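3-dehydroquinate dehydratase (PDB 2EGZ) catalyses the cis-dehydration of 3-dehydroquinate to 3-dehydroshikimate, the third step of the chorismate pathway that leads to the aromatic amino acids. Local coordinates at residues Met1-Leu7 / Val189-Leu195; Arg61-Glu65 / Glu90-Arg94; Leu131-Tyr135 / Gln162-Lys167. One frame throughout, in Å; residues are numbered along the deposited sequence.

Interaction 1. Residues Met1-Leu7 / Val189-Leu195; sequences MLIAVPL and VITYCSL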
ATOM      1  N   MET B   1      -7.471  18.075 -23.369  1.00 21.00           N
ATOM      2  CA  MET B   1      -7.132  16.809 -22.668  1.00 20.47           C
ATOM      3  C   MET B   1      -7.577  15.603 -23.478  1.00 17.69           C
ATOM      4  O   MET B   1      -8.506  15.685 -24.283  1.00 17.16           O
ATOM      5  CB  MET B   1      -7.824  16.737 -21.311  1.00 22.15           C
ATOM      6  CG  MET B   1      -9.307  16.475 -21.429  1.00 24.38           C
ATOM      7  SD  MET B   1     -10.287  17.951 -21.236  1.00 26.39           S
ATOM      8  CE  MET B   1     -11.054  17.551 -19.647  1.00 24.83           C
ATOM      9  N   LEU B   2      -6.922  14.479 -23.234  1.00 14.92           N
ATOM     10  CA  LEU B   2      -7.248  13.236 -23.912  1.00 12.76           C
ATOM     11  C   LEU B   2      -8.326  12.526 -23.106  1.00 13.23           C
ATOM     12  O   LEU B   2      -8.345  12.615 -21.880  1.00 13.02           O
ATOM     13  CB  LEU B   2      -6.002  12.357 -24.010  1.00 13.13           C
ATOM     14  CG  LEU B   2      -4.848  12.981 -24.803  1.00 16.03           C
ATOM     15  CD1 LEU B   2      -3.662  12.020 -24.813  1.00 15.90           C
ATOM     16  CD2 LEU B   2      -5.298  13.295 -26.222  1.00 17.23           C
ATOM     17  N   ILE B   3      -9.220  11.827 -23.797  1.00 13.03           N
ATOM     18  CA  ILE B   3     -10.299  11.103 -23.135  1.00 13.17           C
ATOM     19  C   ILE B   3     -10.063   9.607 -23.227  1.00 13.26           C
ATOM     20  O   ILE B   3      -9.889   9.059 -24.321  1.00 14.50           O
ATOM     21  CB  ILE B   3     -11.659  11.414 -23.773  1.00 12.06           C
ATOM     22  CG1 ILE B   3     -11.936  12.913 -23.707  1.00 14.14           C
ATOM     23  CG2 ILE B   3     -12.756  10.644 -23.048  1.00 12.29           C
ATOM     24  CD1 ILE B   3     -13.197  13.330 -24.441  1.00 13.55           C
ATOM     25  N   ALA B   4     -10.067   8.944 -22.075  1.00 11.78           N
ATOM     26  CA  ALA B   4      -9.846   7.507 -22.029  1.00 12.28           C
ATOM     27  C   ALA B   4     -11.034   6.773 -21.434  1.00 12.27           C
ATOM     28  O   ALA B   4     -11.744   7.305 -20.585  1.00 12.16           O
ATOM     29  CB  ALA B   4      -8.601   7.197 -21.210  1.00 11.11           C
ATOM     30  N   VAL B   5     -11.241   5.544 -21.888  1.00 11.90           N
ATOM     31  CA  VAL B   5     -12.327   4.719 -21.380  1.00 14.84           C
ATOM     32  C   VAL B   5     -11.771   3.338 -21.062  1.00 15.82           C
ATOM     33  O   VAL B   5     -11.098   2.724 -21.893  1.00 15.43           O
ATOM     34  CB  VAL B   5     -13.474   4.588 -22.410  1.00 16.02           C
ATOM     35  CG1 VAL B   5     -12.939   4.067 -23.729  1.00 17.57           C
ATOM     36  CG2 VAL B   5     -14.557   3.661 -21.869  1.00 18.91           C
ATOM     37  N   PRO B   6     -12.005   2.848 -19.834  1.00 16.86           N
ATOM     38  CA  PRO B   6     -11.514   1.524 -19.449  1.00 19.06           C
ATOM     39  C   PRO B   6     -12.408   0.443 -20.032  1.00 19.76           C
ATOM     40  O   PRO B   6     -13.616   0.635 -20.167  1.00 20.84           O
ATOM     41  CB  PRO B   6     -11.600   1.554 -17.931  1.00 19.27           C
ATOM     42  CG  PRO B   6     -12.808   2.416 -17.697  1.00 18.39           C
ATOM     43  CD  PRO B   6     -12.546   3.559 -18.663  1.00 19.28           C
ATOM     44  N   LEU B   7     -11.815  -0.691 -20.370  1.00 21.97           N
ATOM     45  CA  LEU B   7     -12.577  -1.797 -20.927  1.00 24.05           C
ATOM     46  C   LEU B   7     -11.986  -3.130 -20.509  1.00 26.12           C
ATOM     47  O   LEU B   7     -10.767  -3.268 -20.385  1.00 26.33           O
ATOM     48  CB  LEU B   7     -12.584  -1.737 -22.460  1.00 23.35           C
ATOM     49  CG  LEU B   7     -13.279  -0.606 -23.225  1.00 24.72           C
ATOM     50  CD1 LEU B   7     -13.087  -0.848 -24.717  1.00 24.72           C
ATOM     51  CD2 LEU B   7     -14.766  -0.552 -22.887  1.00 24.46           C
ATOM     52  N   VAL B 189      -3.889  15.899 -17.855  1.00  9.53           N
ATOM     53  CA  VAL B 189      -3.828  15.629 -19.289  1.00  9.49           C
ATOM     54  C   VAL B 189      -4.745  14.552 -19.852  1.00  9.36           C
ATOM     55  O   VAL B 189      -4.945  14.490 -21.069  1.00  8.25           O
ATOM     56  CB  VAL B 189      -2.381  15.298 -19.701  1.00 12.37           C
ATOM     57  CG1 VAL B 189      -1.487  16.499 -19.427  1.00 11.22           C
ATOM     58  CG2 VAL B 189      -1.879  14.076 -18.923  1.00 12.33           C
ATOM     59  N   ILE B 190      -5.288  13.707 -18.983  1.00  8.69           N
ATOM     60  CA  ILE B 190      -6.191  12.637 -19.406  1.00  8.79           C
ATOM     61  C   ILE B 190      -7.365  12.561 -18.442  1.00 11.18           C
ATOM     62  O   ILE B 190      -7.194  12.707 -17.228  1.00  9.70           O
ATOM     63  CB  ILE B 190      -5.477  11.256 -19.411  1.00  8.92           C
ATOM     64  CG1 ILE B 190      -4.317  11.260 -20.408  1.00  8.03           C
ATOM     65  CG2 ILE B 190      -6.477  10.144 -19.747  1.00 11.22           C
ATOM     66  CD1 ILE B 190      -3.423  10.022 -20.313  1.00 10.50           C
ATOM     67  N   THR B 191      -8.562  12.360 -18.984  1.00 10.34           N
ATOM     68  CA  THR B 191      -9.756  12.228 -18.162  1.00 10.76           C
ATOM     69  C   THR B 191     -10.337  10.858 -18.509  1.00 11.11           C
ATOM     70  O   THR B 191     -10.162  10.373 -19.623  1.00 11.61           O
ATOM     71  CB  THR B 191     -10.781  13.355 -18.451  1.00 11.49           C
ATOM     72  OG1 THR B 191     -11.815  13.330 -17.456  1.00 12.67           O
ATOM     73  CG2 THR B 191     -11.400  13.184 -19.827  1.00 11.93           C
ATOM     74  N   TYR B 192     -11.004  10.229 -17.551  1.00 10.61           N
ATOM     75  CA  TYR B 192     -11.559   8.895 -17.760  1.00 11.78           C
ATOM     76  C   TYR B 192     -13.078   8.897 -17.732  1.00 13.48           C
ATOM     77  O   TYR B 192     -13.697   9.478 -16.838  1.00 12.92           O
ATOM     78  CB  TYR B 192     -11.019   7.942 -16.689  1.00 12.63           C
ATOM     79  CG  TYR B 192      -9.518   7.789 -16.726  1.00 13.51           C
ATOM     80  CD1 TYR B 192      -8.931   6.571 -17.066  1.00 14.01           C
ATOM     81  CD2 TYR B 192      -8.679   8.871 -16.442  1.00 15.40           C
ATOM     82  CE1 TYR B 192      -7.534   6.431 -17.121  1.00 14.82           C
ATOM     83  CE2 TYR B 192      -7.288   8.743 -16.496  1.00 15.53           C
ATOM     84  CZ  TYR B 192      -6.725   7.522 -16.835  1.00 16.75           C
ATOM     85  OH  TYR B 192      -5.356   7.390 -16.889  1.00 18.28           O
ATOM     86  N   CYS B 193     -13.669   8.224 -18.710  1.00 13.50           N
ATOM     87  CA  CYS B 193     -15.119   8.163 -18.830  1.00 15.12           C
ATOM     88  C   CYS B 193     -15.629   6.738 -18.793  1.00 16.58           C
ATOM     89  O   CYS B 193     -14.852   5.784 -18.783  1.00 15.81           O
ATOM     90  CB  CYS B 193     -15.561   8.781 -20.161  1.00 14.17           C
ATOM     91  SG  CYS B 193     -15.171  10.510 -20.384  1.00 16.23           S
ATOM     92  N   SER B 194     -16.951   6.611 -18.767  1.00 16.80           N
ATOM     93  CA  SER B 194     -17.604   5.310 -18.805  1.00 18.21           C
ATOM     94  C   SER B 194     -18.001   5.194 -20.274  1.00 18.92           C
ATOM     95  O   SER B 194     -18.225   6.209 -20.931  1.00 20.35           O
ATOM     96  CB  SER B 194     -18.851   5.305 -17.917  1.00 16.78           C
ATOM     97  OG  SER B 194     -19.760   6.308 -18.322  1.00 18.63           O
ATOM     98  N   LEU B 195     -18.082   3.980 -20.805  1.00 20.16           N
ATOM     99  CA  LEU B 195     -18.436   3.836 -22.212  1.00 20.66           C
ATOM    100  C   LEU B 195     -19.811   4.417 -22.519  1.00 21.67           C
ATOM    101  O   LEU B 195     -19.969   5.176 -23.479  1.00 22.57           O
ATOM    102  CB  LEU B 195     -18.396   2.367 -22.630  1.00 21.35           C
ATOM    103  CG  LEU B 195     -18.515   2.167 -24.142  1.00 21.78           C
ATOM    104  CD1 LEU B 195     -17.333   2.839 -24.832  1.00 22.41           C
ATOM    105  CD2 LEU B 195     -18.547   0.685 -24.465  1.00 22.69           C
TER

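Interaction 2. Residues Arg61-Glu65 / Glu90-Arg94; sequences RSPEE and ELSSR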
ATOM      1  N   ARG B  61      -4.029  -3.511 -12.744  1.00 19.06           N
ATOM      2  CA  ARG B  61      -4.200  -3.062 -11.367  1.00 19.78           C
ATOM      3  C   ARG B  61      -3.945  -4.089 -10.274  1.00 20.46           C
ATOM      4  O   ARG B  61      -4.499  -5.187 -10.290  1.00 21.19           O
ATOM      5  CB  ARG B  61      -5.602  -2.476 -11.179  1.00 20.42           C
ATOM      6  CG  ARG B  61      -5.742  -1.642  -9.916  1.00 23.81           C
ATOM      7  CD  ARG B  61      -5.008  -0.315 -10.052  1.00 26.81           C
ATOM      8  NE  ARG B  61      -5.592   0.505 -11.109  1.00 28.64           N
ATOM      9  CZ  ARG B  61      -6.798   1.067 -11.044  1.00 32.51           C
ATOM     10  NH1 ARG B  61      -7.563   0.910  -9.968  1.00 31.25           N
ATOM     11  NH2 ARG B  61      -7.250   1.777 -12.067  1.00 35.71           N
ATOM     12  N   SER B  62      -3.107  -3.710  -9.314  1.00 21.31           N
ATOM     13  CA  SER B  62      -2.790  -4.580  -8.191  1.00 22.55           C
ATOM     14  C   SER B  62      -4.034  -4.672  -7.309  1.00 23.76           C
ATOM     15  O   SER B  62      -4.834  -3.736  -7.247  1.00 21.93           O
ATOM     16  CB  SER B  62      -1.617  -4.011  -7.389  1.00 21.73           C
ATOM     17  OG  SER B  62      -1.907  -2.717  -6.889  1.00 23.99           O
ATOM     18  N   PRO B  63      -4.214  -5.806  -6.620  1.00 25.23           N
ATOM     19  CA  PRO B  63      -5.382  -5.981  -5.753  1.00 26.54           C
ATOM     20  C   PRO B  63      -5.536  -4.929  -4.650  1.00 27.25           C
ATOM     21  O   PRO B  63      -6.654  -4.570  -4.288  1.00 27.77           O
ATOM     22  CB  PRO B  63      -5.193  -7.395  -5.201  1.00 25.97           C
ATOM     23  CG  PRO B  63      -3.701  -7.572  -5.216  1.00 25.33           C
ATOM     24  CD  PRO B  63      -3.322  -6.974  -6.545  1.00 24.52           C
ATOM     25  N   GLU B  64      -4.420  -4.428  -4.128  1.00 29.16           N
ATOM     26  CA  GLU B  64      -4.471  -3.424  -3.066  1.00 30.46           C
ATOM     27  C   GLU B  64      -5.040  -2.089  -3.531  1.00 30.31           C
ATOM     28  O   GLU B  64      -5.530  -1.305  -2.719  1.00 30.77           O
ATOM     29  CB  GLU B  64      -3.080  -3.198  -2.462  1.00 31.48           C
ATOM     30  CG  GLU B  64      -1.973  -3.060  -3.488  1.00 34.07           C
ATOM     31  CD  GLU B  64      -1.394  -4.404  -3.901  1.00 35.34           C
ATOM     32  OE1 GLU B  64      -2.157  -5.389  -3.966  1.00 36.38           O
ATOM     33  OE2 GLU B  64      -0.177  -4.471  -4.171  1.00 36.68           O
ATOM     34  N   GLU B  65      -4.976  -1.819  -4.830  1.00 29.38           N
ATOM     35  CA  GLU B  65      -5.507  -0.564  -5.336  1.00 29.37           C
ATOM     36  C   GLU B  65      -6.682  -0.724  -6.297  1.00 29.48           C
ATOM     37  O   GLU B  65      -6.772  -0.041  -7.316  1.00 30.31           O
ATOM     38  CB  GLU B  65      -4.380   0.274  -5.956  1.00 27.67           C
ATOM     39  CG  GLU B  65      -3.431   0.814  -4.886  1.00 28.23           C
ATOM     40  CD  GLU B  65      -2.487   1.897  -5.381  1.00 27.61           C
ATOM     41  OE1 GLU B  65      -2.942   2.815  -6.094  1.00 25.88           O
ATOM     42  OE2 GLU B  65      -1.289   1.837  -5.034  1.00 27.78           O
ATOM     43  N   GLU B  90       1.259   1.132 -10.406  1.00 16.15           N
ATOM     44  CA  GLU B  90       1.005   1.791  -9.126  1.00 16.99           C
ATOM     45  C   GLU B  90       2.307   2.229  -8.471  1.00 16.70           C
ATOM     46  O   GLU B  90       3.317   1.518  -8.533  1.00 17.56           O
ATOM     47  CB  GLU B  90       0.269   0.857  -8.159  1.00 18.07           C
ATOM     48  CG  GLU B  90      -1.023   0.232  -8.674  1.00 20.93           C
ATOM     49  CD  GLU B  90      -0.785  -0.863  -9.696  1.00 22.11           C
ATOM     50  OE1 GLU B  90       0.304  -1.481  -9.674  1.00 21.43           O
ATOM     51  OE2 GLU B  90      -1.697  -1.117 -10.511  1.00 22.24           O
ATOM     52  N   LEU B  91       2.285   3.401  -7.843  1.00 16.41           N
ATOM     53  CA  LEU B  91       3.466   3.912  -7.156  1.00 17.09           C
ATOM     54  C   LEU B  91       3.835   2.914  -6.062  1.00 18.68           C
ATOM     55  O   LEU B  91       5.005   2.752  -5.727  1.00 19.47           O
ATOM     56  CB  LEU B  91       3.168   5.280  -6.527  1.00 16.82           C
ATOM     57  CG  LEU B  91       4.246   5.932  -5.650  1.00 17.15           C
ATOM     58  CD1 LEU B  91       5.513   6.175  -6.456  1.00 16.58           C
ATOM     59  CD2 LEU B  91       3.716   7.244  -5.095  1.00 16.87           C
ATOM     60  N   SER B  92       2.822   2.244  -5.519  1.00 19.82           N
ATOM     61  CA  SER B  92       3.028   1.274  -4.449  1.00 21.39           C
ATOM     62  C   SER B  92       3.749  -0.001  -4.891  1.00 22.69           C
ATOM     63  O   SER B  92       4.235  -0.758  -4.050  1.00 21.48           O
ATOM     64  CB  SER B  92       1.686   0.923  -3.792  1.00 21.43           C
ATOM     65  OG  SER B  92       0.769   0.399  -4.731  1.00 23.84           O
ATOM     66  N   SER B  93       3.820  -0.239  -6.201  1.00 23.27           N
ATOM     67  CA  SER B  93       4.522  -1.414  -6.729  1.00 24.80           C
ATOM     68  C   SER B  93       5.955  -0.983  -7.031  1.00 26.19           C
ATOM     69  O   SER B  93       6.427  -1.065  -8.166  1.00 26.72           O
ATOM     70  CB  SER B  93       3.847  -1.914  -8.012  1.00 23.84           C
ATOM     71  OG  SER B  93       2.502  -2.296  -7.774  1.00 26.08           O
ATOM     72  N   ARG B  94       6.638  -0.517  -5.992  1.00 27.81           N
ATOM     73  CA  ARG B  94       8.005  -0.021  -6.089  1.00 30.17           C
ATOM     74  C   ARG B  94       8.993  -0.892  -6.854  1.00 30.36           C
ATOM     75  O   ARG B  94       9.850  -0.375  -7.572  1.00 31.77           O
ATOM     76  CB  ARG B  94       8.546   0.241  -4.684  1.00 32.13           C
ATOM     77  CG  ARG B  94       7.719   1.234  -3.879  1.00 33.47           C
ATOM     78  CD  ARG B  94       7.970   2.669  -4.310  1.00 36.27           C
ATOM     79  NE  ARG B  94       7.119   3.606  -3.580  1.00 37.74           N
ATOM     80  CZ  ARG B  94       7.342   4.916  -3.499  1.00 39.50           C
ATOM     81  NH1 ARG B  94       8.397   5.448  -4.103  1.00 39.87           N
ATOM     82  NH2 ARG B  94       6.512   5.693  -2.810  1.00 39.37           N
TER
HETATM   83  O   HOH W   1       0.314   3.742  -5.420  1.00 19.17           O

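Interaction 3. Residues Leu131-Tyr135 / Gln162-Lys167; sequences LREGY and QVEGEK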
ATOM      1  N   LEU B 131       2.831  13.062  -6.141  1.00 12.49           N
ATOM      2  CA  LEU B 131       3.207  13.778  -7.352  1.00 13.27           C
ATOM      3  C   LEU B 131       4.719  13.829  -7.521  1.00 14.17           C
ATOM      4  O   LEU B 131       5.244  13.549  -8.599  1.00 13.34           O
ATOM      5  CB  LEU B 131       2.645  15.198  -7.314  1.00 11.48           C
ATOM      6  CG  LEU B 131       1.117  15.267  -7.312  1.00 11.80           C
ATOM      7  CD1 LEU B 131       0.675  16.711  -7.122  1.00 11.54           C
ATOM      8  CD2 LEU B 131       0.579  14.702  -8.625  1.00 11.55           C
ATOM      9  N   ARG B 132       5.425  14.182  -6.454  1.00 14.00           N
ATOM     10  CA  ARG B 132       6.875  14.264  -6.536  1.00 16.28           C
ATOM     11  C   ARG B 132       7.536  12.926  -6.818  1.00 17.15           C
ATOM     12  O   ARG B 132       8.494  12.862  -7.586  1.00 16.49           O
ATOM     13  CB  ARG B 132       7.444  14.891  -5.262  1.00 17.41           C
ATOM     14  CG  ARG B 132       7.195  16.386  -5.232  1.00 17.52           C
ATOM     15  CD  ARG B 132       7.757  17.083  -4.016  1.00 22.11           C
ATOM     16  NE  ARG B 132       7.477  18.512  -4.117  1.00 24.10           N
ATOM     17  CZ  ARG B 132       6.927  19.243  -3.153  1.00 26.89           C
ATOM     18  NH1 ARG B 132       6.598  18.681  -1.998  1.00 25.03           N
ATOM     19  NH2 ARG B 132       6.684  20.536  -3.358  1.00 26.15           N
ATOM     20  N   GLU B 133       7.030  11.857  -6.208  1.00 18.87           N
ATOM     21  CA  GLU B 133       7.602  10.532  -6.439  1.00 20.86           C
ATOM     22  C   GLU B 133       7.355  10.112  -7.882  1.00 21.16           C
ATOM     23  O   GLU B 133       8.222   9.519  -8.524  1.00 20.32           O
ATOM     24  CB  GLU B 133       6.991   9.512  -5.480  1.00 23.33           C
ATOM     25  CG  GLU B 133       7.494   9.655  -4.061  1.00 25.54           C
ATOM     26  CD  GLU B 133       8.960   9.287  -3.936  1.00 28.29           C
ATOM     27  OE1 GLU B 133       9.272   8.078  -3.956  1.00 30.51           O
ATOM     28  OE2 GLU B 133       9.800  10.206  -3.833  1.00 28.89           O
ATOM     29  N   GLY B 134       6.171  10.430  -8.393  1.00 20.03           N
ATOM     30  CA  GLY B 134       5.861  10.088  -9.767  1.00 19.41           C
ATOM     31  C   GLY B 134       6.871  10.703 -10.726  1.00 20.11           C
ATOM     32  O   GLY B 134       7.338  10.047 -11.656  1.00 18.84           O
ATOM     33  N   TYR B 135       7.213  11.969 -10.501  1.00 19.39           N
ATOM     34  CA  TYR B 135       8.170  12.652 -11.361  1.00 19.01           C
ATOM     35  C   TYR B 135       9.577  12.115 -11.139  1.00 19.99           C
ATOM     36  O   TYR B 135      10.372  12.031 -12.073  1.00 19.99           O
ATOM     37  CB  TYR B 135       8.148  14.162 -11.100  1.00 19.46           C
ATOM     38  CG  TYR B 135       6.858  14.831 -11.523  1.00 17.63           C
ATOM     39  CD1 TYR B 135       6.359  14.663 -12.813  1.00 18.37           C
ATOM     40  CD2 TYR B 135       6.136  15.628 -10.632  1.00 19.05           C
ATOM     41  CE1 TYR B 135       5.167  15.269 -13.209  1.00 18.05           C
ATOM     42  CE2 TYR B 135       4.942  16.241 -11.019  1.00 16.83           C
ATOM     43  CZ  TYR B 135       4.467  16.053 -12.306  1.00 17.93           C
ATOM     44  OH  TYR B 135       3.286  16.640 -12.692  1.00 17.60           O
ATOM     45  N   GLN B 162       1.222  22.885  -6.706  1.00 15.96           N
ATOM     46  CA  GLN B 162       2.459  23.091  -5.958  1.00 16.80           C
ATOM     47  C   GLN B 162       3.588  22.169  -6.427  1.00 17.60           C
ATOM     48  O   GLN B 162       4.747  22.309  -6.014  1.00 15.78           O
ATOM     49  CB  GLN B 162       2.171  22.918  -4.468  1.00 16.95           C
ATOM     50  CG  GLN B 162       0.981  23.774  -4.039  1.00 16.67           C
ATOM     51  CD  GLN B 162       0.695  23.725  -2.557  1.00 17.66           C
ATOM     52  OE1 GLN B 162       0.965  22.728  -1.892  1.00 17.71           O
ATOM     53  NE2 GLN B 162       0.118  24.802  -2.035  1.00 17.76           N
ATOM     54  N   VAL B 163       3.241  21.220  -7.288  1.00 16.12           N
ATOM     55  CA  VAL B 163       4.223  20.305  -7.856  1.00 15.53           C
ATOM     56  C   VAL B 163       4.002  20.395  -9.364  1.00 17.05           C
ATOM     57  O   VAL B 163       3.125  19.732  -9.922  1.00 12.95           O
ATOM     58  CB  VAL B 163       4.013  18.848  -7.387  1.00 15.72           C
ATOM     59  CG1 VAL B 163       5.177  17.977  -7.867  1.00 15.58           C
ATOM     60  CG2 VAL B 163       3.899  18.801  -5.871  1.00 17.36           C
ATOM     61  N   GLU B 164       4.805  21.233 -10.010  1.00 19.39           N
ATOM     62  CA  GLU B 164       4.699  21.471 -11.445  1.00 22.78           C
ATOM     63  C   GLU B 164       4.913  20.258 -12.344  1.00 23.21           C
ATOM     64  O   GLU B 164       5.735  19.386 -12.057  1.00 23.78           O
ATOM     65  CB  GLU B 164       5.678  22.576 -11.843  1.00 25.61           C
ATOM     66  CG  GLU B 164       5.813  22.787 -13.340  1.00 30.17           C
ATOM     67  CD  GLU B 164       6.786  23.895 -13.678  1.00 32.10           C
ATOM     68  OE1 GLU B 164       7.928  23.859 -13.169  1.00 32.50           O
ATOM     69  OE2 GLU B 164       6.409  24.802 -14.453  1.00 34.44           O
ATOM     70  N   GLY B 165       4.164  20.216 -13.444  1.00 23.25           N
ATOM     71  CA  GLY B 165       4.292  19.124 -14.387  1.00 23.43           C
ATOM     72  C   GLY B 165       2.954  18.580 -14.838  1.00 23.72           C
ATOM     73  O   GLY B 165       1.932  18.815 -14.192  1.00 23.95           O
ATOM     74  N   GLU B 166       2.941  17.869 -15.960  1.00 23.08           N
ATOM     75  CA  GLU B 166       1.689  17.300 -16.415  1.00 21.89           C
ATOM     76  C   GLU B 166       1.401  16.141 -15.478  1.00 19.03           C
ATOM     77  O   GLU B 166       2.315  15.458 -15.004  1.00 15.88           O
ATOM     78  CB  GLU B 166       1.773  16.837 -17.872  1.00 27.01           C
ATOM     79  CG  GLU B 166       2.803  15.779 -18.180  1.00 30.67           C
ATOM     80  CD  GLU B 166       2.861  15.485 -19.667  1.00 32.78           C
ATOM     81  OE1 GLU B 166       3.054  16.441 -20.449  1.00 36.28           O
ATOM     82  OE2 GLU B 166       2.709  14.309 -20.059  1.00 33.35           O
ATOM     83  N   LYS B 167       0.125  15.937 -15.194  1.00 14.66           N
ATOM     84  CA  LYS B 167      -0.289  14.896 -14.272  1.00 11.99           C
ATOM     85  C   LYS B 167      -1.703  14.492 -14.636  1.00 10.30           C
ATOM     86  O   LYS B 167      -2.251  14.974 -15.626  1.00  8.84           O
ATOM     87  CB  LYS B 167      -0.260  15.455 -12.847  1.00 11.96           C
ATOM     88  CG  LYS B 167      -0.974  16.812 -12.715  1.00 13.89           C
ATOM     89  CD  LYS B 167      -0.792  17.427 -11.326  1.00 16.22           C
ATOM     90  CE  LYS B 167       0.640  17.873 -11.045  1.00 13.87           C
ATOM     91  NZ  LYS B 167       0.991  19.185 -11.683  1.00 15.95           N
TER

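Interaction 1. Residues Met1-Leu7 / Val189-Leu195
L2, I3 and A4 pair in parallel register with I190, T191 and Y192, joining strand 2-7 to strand 190-192 and so closing the eight-stranded TIM barrel of the type I dehydroquinases between its first and last strands. The two strand axes diverge by 34°. Four backbone hydrogen bonds form the ladder: L2 N to V189 O, T191 N to L2 O, A4 N to T191 O and C193 N to A4 O, the last at 2.8 Å. Weaker CA-H...O contacts lie between them, such as Y192 CA to A4 O at 3.2 Å.

Apolar packing falls on both faces of the sheet. On the face of L2, A4, I190 and Y192, A4 CB rests 3.9 Å from I190 CG2 and also lies over one face of the Y192 ring, offset toward its rim; that ring makes a cation-pi contact with the Schiff-base lysine K142. The face of I3 and T191 is covered by helix 206-217. Here T191 turns OG1 anti to its own N (chi1 -169°), where it bonds R180 O, and this leaves T191 CG2 alongside I3 CG1 at 3.9 Å. I3 CG2 meets C193 SG at 3.6 Å. Further along, V5 CG2 packs on L195 CB, beside helix 12-22. The ladder stops at P6: with no N-H to offer, P6 sets its ring carbon CD 3.2 Å from C193 O.

Interaction 2. Residues Arg61-Glu65 / Glu90-Arg94
At the substrate site of this TIM barrel, the loop after strand 55-59 meets the end of strand 86-90 and the turn that follows, E90 reaching R61 and S62, and E65 reaching S92. R61 binds 3-dehydroquinate. The E90 chain bends at chi2 (74°) and brings E90 OE2 up to the backbone of R61 and S62, where it accepts S62 N at 3.2 Å. The N-H arrives from above the carboxylate plane. The same oxygen, E90 OE2, touches R61 CD at 3.4 Å, but R61 NE stays 4.3 Å from E90 OE2, beyond a salt bridge, with the guanidinium and carboxylate planes 63° apart. The guanidinium is anchored instead within its own loop: R61 NH1 donates to E65 O at 2.9 Å, nearly in the guanidinium plane. R61 NH2 hydrogen-bonds a tartrate, probably from the crystallisation liquor, which may mark the substrate pocket. S62 OG lies 3.5 Å from E90 CD and, though buried, has no polar partner in the model.

The second link is shorter. S92 OG donates to E65 OE2 at 2.5 Å on the anti side of the carboxylate. A water also donates to E65 OE2 and accepts S92 N at 2.9 Å, so one carboxylate oxygen ties down a type I turn running from E90 to S93. E65 OE1 takes the backbone N of H116, the proton donor/acceptor, and thereby fastens this loop to strand 110-117. Beyond the turn, L91 packs on I113 of the same strand, and R94 at the start of helix 94-107 forms a salt bridge with E133 of helix 124-136.

Interaction 3. Residues Leu131-Tyr135 / Gln162-Lys167
K167, whose CE lies 3.4 Å from Y135 OH, carries an ammonium gripped by the carbonyls of its own loop: K167 NZ donates to V163 O and, at 2.7 Å, to G165 O, with a weak third bond to S160 O. Bends at chi3 and chi4 (69° and 79°) curl the lysine chain back over that loop. Its CE also meets L131 CD2, the two side chains crossing at about a right angle.

Across the contact, Y135 OH donates to E166 O at 2.8 Å, coming from above the carbonyl plane rather than along a lone pair. The hydroxyl end of the ring comes up against G165, where the absence of a side chain matters: a CB there would run into Y135 CZ. V163 CG1 sits in the ring plane at the edge, 3.6 Å from Y135 CE2. V163 CG1 is shared, since L131 CB touches it too and R132 CG lies 3.7 Å from it. V163 CG2 in turn lies over one face of the R132 guanidinium, toward the rim. Replacing Y135 by an alanine would probably leave E166 O without its hydroxyl donor and open a gap beside V163 and G165.

Helix 124-136 thus meets the loop before strand 168-172 through hydrocarbon, the Y135 hydroxyl and, at Q162, a hydrogen bond from R128 of the same helix; the lysine charge, by contrast, is met by carbonyls, which it is likely to polarise.

How the interactions relate
From the N terminus, strand 2-7 soon gains strand 26-30 on one edge, but its other neighbour arrives only at 190-192, so interaction 1 closes a loop holding nearly the whole barrel, and the other two contacts are nested inside it. Interaction 2 closes a short loop between two neighbouring strand ends at the substrate site; interaction 3 opens later, in series with it, and joins helix 124-136 to the approach to strand 168-172. Interactions 2 and 3 touch through the R94-E133 salt bridge and L91 against E133. Interaction 3 meets interaction 1 where V189 N probably bonds K167 O and V189 packs on E166. Interactions 1 and 2 do not touch, their nearest atoms being about 7 Å apart.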